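Local coordinates for beta-lactamase-like protein (Novosphingobium pentaromativorans US6-1, PDB 6AUF) that probably hydrolyses beta-lactam antibiotics as a dizinc metallo-beta-lactamase of the B3 type, at residues A[48-53]-A[244-249]. Numbering follows the deposited sequence.
Sequences HIYGNT and CDILVT
The strand carrying Ile49 and Tyr50 faces the strand carrying Ile246 and Val248, residues 48-50 of strand 47-50 running at 135° to strand 246-248 with the axes 9.5 Å apart, a spacing bridged by side chains. Here the two beta sheets of the metallo-beta-lactamase alpha-beta/beta-alpha sandwich pack face to face, and 47-50 and 246-248 are each an outermost strand of their own sheet. The first strand leads into a type II' turn from Tyr50 to Thr53, with Gly51 at positive phi. At its mouth lies a classic beta bulge: Ile49 N and Tyr50 N both donate to Thr53 O. The bulge breaks the usual alternation, and Ile49 and Tyr50, though consecutive, both point at the opposing sheet. Ile49 spans two residues there, its CG2 lying 4.4 Å from Ile246 CG2 while its CD1 meets Val248 CG1 at the other end of the short strand. Tyr50 lies beside this aliphatic cluster, and its hydroxyl bonds to Thr202 O, which ties the ring to the loop ahead of strand 203-208. Leu247, facing away, packs against helix 272-292. Because Ile246 holds CG1 anti to its carbonyl carbon (chi1 -66°) and extends the chain at chi2, CD1 reaches over one face of the Tyr50 ring. The CH-pi contact is displaced toward the CB end of the ring, and Ile246 CD1 lies nearest Tyr50 CG, at 3.9 Å.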
ATOM      1  N   HIS A  48      14.546   6.772   5.345  1.00 86.42           N
ATOM      2  CA  HIS A  48      14.094   6.477   6.691  1.00 81.39           C
ATOM      3  C   HIS A  48      12.756   7.172   6.904  1.00 82.36           C
ATOM      4  O   HIS A  48      12.650   8.389   6.716  1.00 87.48           O
ATOM      5  CB  HIS A  48      15.138   6.961   7.692  1.00 71.28           C
ATOM      6  CG  HIS A  48      14.740   6.805   9.121  1.00 85.96           C
ATOM      7  ND1 HIS A  48      14.545   5.573   9.710  1.00 84.42           N
ATOM      8  CD2 HIS A  48      14.514   7.727  10.086  1.00 85.10           C
ATOM      9  CE1 HIS A  48      14.207   5.744  10.975  1.00 86.18           C
ATOM     10  NE2 HIS A  48      14.185   7.041  11.230  1.00 88.29           N
ATOM     11  N   ILE A  49      11.732   6.411   7.280  1.00 73.84           N
ATOM     12  CA  ILE A  49      10.444   7.047   7.520  1.00 67.40           C
ATOM     13  C   ILE A  49      10.363   7.456   8.982  1.00 73.28           C
ATOM     14  O   ILE A  49      10.214   8.640   9.295  1.00 77.98           O
ATOM     15  CB  ILE A  49       9.274   6.137   7.121  1.00 64.37           C
ATOM     16  CG1 ILE A  49       9.263   5.940   5.607  1.00 59.05           C
ATOM     17  CG2 ILE A  49       7.946   6.725   7.607  1.00 55.81           C
ATOM     18  CD1 ILE A  49       8.165   5.010   5.152  1.00 54.95           C
ATOM     19  N   TYR A  50      10.465   6.486   9.884  1.00 73.44           N
ATOM     20  CA  TYR A  50      10.370   6.773  11.307  1.00 69.97           C
ATOM     21  C   TYR A  50      10.661   5.495  12.073  1.00 74.01           C
ATOM     22  O   TYR A  50      10.230   4.413  11.663  1.00 74.70           O
ATOM     23  CB  TYR A  50       8.985   7.318  11.678  1.00 66.55           C
ATOM     24  CG  TYR A  50       8.942   8.033  13.012  1.00 71.98           C
ATOM     25  CD1 TYR A  50       9.419   9.328  13.138  1.00 72.13           C
ATOM     26  CD2 TYR A  50       8.417   7.415  14.146  1.00 75.13           C
ATOM     27  CE1 TYR A  50       9.381   9.993  14.352  1.00 76.38           C
ATOM     28  CE2 TYR A  50       8.371   8.074  15.368  1.00 75.71           C
ATOM     29  CZ  TYR A  50       8.858   9.362  15.463  1.00 79.81           C
ATOM     30  OH  TYR A  50       8.824  10.034  16.663  1.00 80.04           O
ATOM     31  N   GLY A  51      11.406   5.626  13.171  1.00 78.03           N
ATOM     32  CA  GLY A  51      11.796   4.476  13.962  1.00 68.58           C
ATOM     33  C   GLY A  51      12.259   3.313  13.109  1.00 69.20           C
ATOM     34  O   GLY A  51      13.199   3.442  12.317  1.00 76.41           O
ATOM     35  N   ASN A  52      11.581   2.175  13.246  1.00 67.48           N
ATOM     36  CA  ASN A  52      11.932   0.926  12.578  1.00 72.47           C
ATOM     37  C   ASN A  52      11.353   0.817  11.170  1.00 74.09           C
ATOM     38  O   ASN A  52      11.338  -0.291  10.606  1.00 75.84           O
ATOM     39  CB  ASN A  52      11.462  -0.265  13.422  1.00 76.70           C
ATOM     40  CG  ASN A  52       9.931  -0.319  13.570  1.00 84.06           C
ATOM     41  OD1 ASN A  52       9.197   0.507  13.007  1.00 75.53           O
ATOM     42  ND2 ASN A  52       9.448  -1.310  14.318  1.00 85.27           N
ATOM     43  N   THR A  53      10.889   1.923  10.588  1.00 67.38           N
ATOM     44  CA  THR A  53      10.157   1.895   9.330  1.00 64.70           C
ATOM     45  C   THR A  53      10.911   2.663   8.255  1.00 70.96           C
ATOM     46  O   THR A  53      11.346   3.797   8.482  1.00 70.27           O
ATOM     47  CB  THR A  53       8.751   2.471   9.512  1.00 61.37           C
ATOM     48  OG1 THR A  53       8.089   1.726  10.534  1.00 61.56           O
ATOM     49  CG2 THR A  53       7.974   2.400   8.215  1.00 56.02           C
ATOM     50  N   CYS A 244      -3.307   7.241  13.018  1.00 61.11           N
ATOM     51  CA  CYS A 244      -2.643   7.813  11.857  1.00 71.45           C
ATOM     52  C   CYS A 244      -1.902   9.099  12.228  1.00 71.62           C
ATOM     53  O   CYS A 244      -2.320  10.206  11.914  1.00 78.06           O
ATOM     54  CB  CYS A 244      -3.680   8.078  10.765  1.00 81.47           C
ATOM     55  SG  CYS A 244      -3.118   8.701   9.169  1.00 74.67           S
ATOM     56  N   ASP A 245      -0.774   8.958  12.927  1.00 70.70           N
ATOM     57  CA  ASP A 245       0.137  10.089  13.097  1.00 59.71           C
ATOM     58  C   ASP A 245       0.887  10.388  11.806  1.00 61.10           C
ATOM     59  O   ASP A 245       1.065  11.559  11.436  1.00 63.30           O
ATOM     60  CB  ASP A 245       1.128   9.801  14.215  1.00 61.67           C
ATOM     61  CG  ASP A 245       0.504   9.898  15.581  1.00 65.73           C
ATOM     62  OD1 ASP A 245      -0.053  10.973  15.912  1.00 62.99           O
ATOM     63  OD2 ASP A 245       0.582   8.895  16.320  1.00 70.68           O
ATOM     64  N   ILE A 246       1.335   9.348  11.109  1.00 55.29           N
ATOM     65  CA  ILE A 246       2.139   9.505   9.903  1.00 61.20           C
ATOM     66  C   ILE A 246       1.473   8.717   8.787  1.00 59.61           C
ATOM     67  O   ILE A 246       1.482   7.480   8.802  1.00 61.55           O
ATOM     68  CB  ILE A 246       3.587   9.038  10.113  1.00 56.92           C
ATOM     69  CG1 ILE A 246       4.286   9.948  11.118  1.00 54.38           C
ATOM     70  CG2 ILE A 246       4.323   9.003   8.787  1.00 52.76           C
ATOM     71  CD1 ILE A 246       5.587   9.383  11.609  1.00 67.07           C
ATOM     72  N   LEU A 247       0.921   9.425   7.812  1.00 56.35           N
ATOM     73  CA  LEU A 247       0.293   8.779   6.673  1.00 59.57           C
ATOM     74  C   LEU A 247       1.332   8.363   5.636  1.00 60.77           C
ATOM     75  O   LEU A 247       2.242   9.125   5.308  1.00 56.00           O
ATOM     76  CB  LEU A 247      -0.726   9.718   6.029  1.00 56.06           C
ATOM     77  CG  LEU A 247      -1.359   9.163   4.760  1.00 52.80           C
ATOM     78  CD1 LEU A 247      -2.180   7.928   5.121  1.00 47.02           C
ATOM     79  CD2 LEU A 247      -2.210  10.213   4.084  1.00 46.94           C
ATOM     80  N   VAL A 248       1.187   7.150   5.109  1.00 60.83           N
ATOM     81  CA  VAL A 248       2.013   6.675   4.005  1.00 62.33           C
ATOM     82  C   VAL A 248       1.103   5.942   3.029  1.00 54.04           C
ATOM     83  O   VAL A 248       0.216   5.195   3.446  1.00 63.64           O
ATOM     84  CB  VAL A 248       3.170   5.771   4.497  1.00 60.38           C
ATOM     85  CG1 VAL A 248       4.165   5.503   3.368  1.00 57.07           C
ATOM     86  CG2 VAL A 248       3.874   6.401   5.684  1.00 50.24           C
ATOM     87  N   THR A 249       1.317   6.161   1.729  1.00 51.08           N
ATOM     88  CA  THR A 249       0.451   5.640   0.684  1.00 54.14           C
ATOM     89  C   THR A 249       1.226   4.844  -0.355  1.00 56.68           C
ATOM     90  O   THR A 249       2.340   5.215  -0.727  1.00 58.97           O
ATOM     91  CB  THR A 249      -0.300   6.767  -0.032  1.00 54.80           C
ATOM     92  OG1 THR A 249       0.638   7.758  -0.488  1.00 52.51           O
ATOM     93  CG2 THR A 249      -1.357   7.392   0.891  1.00 52.72           C
TER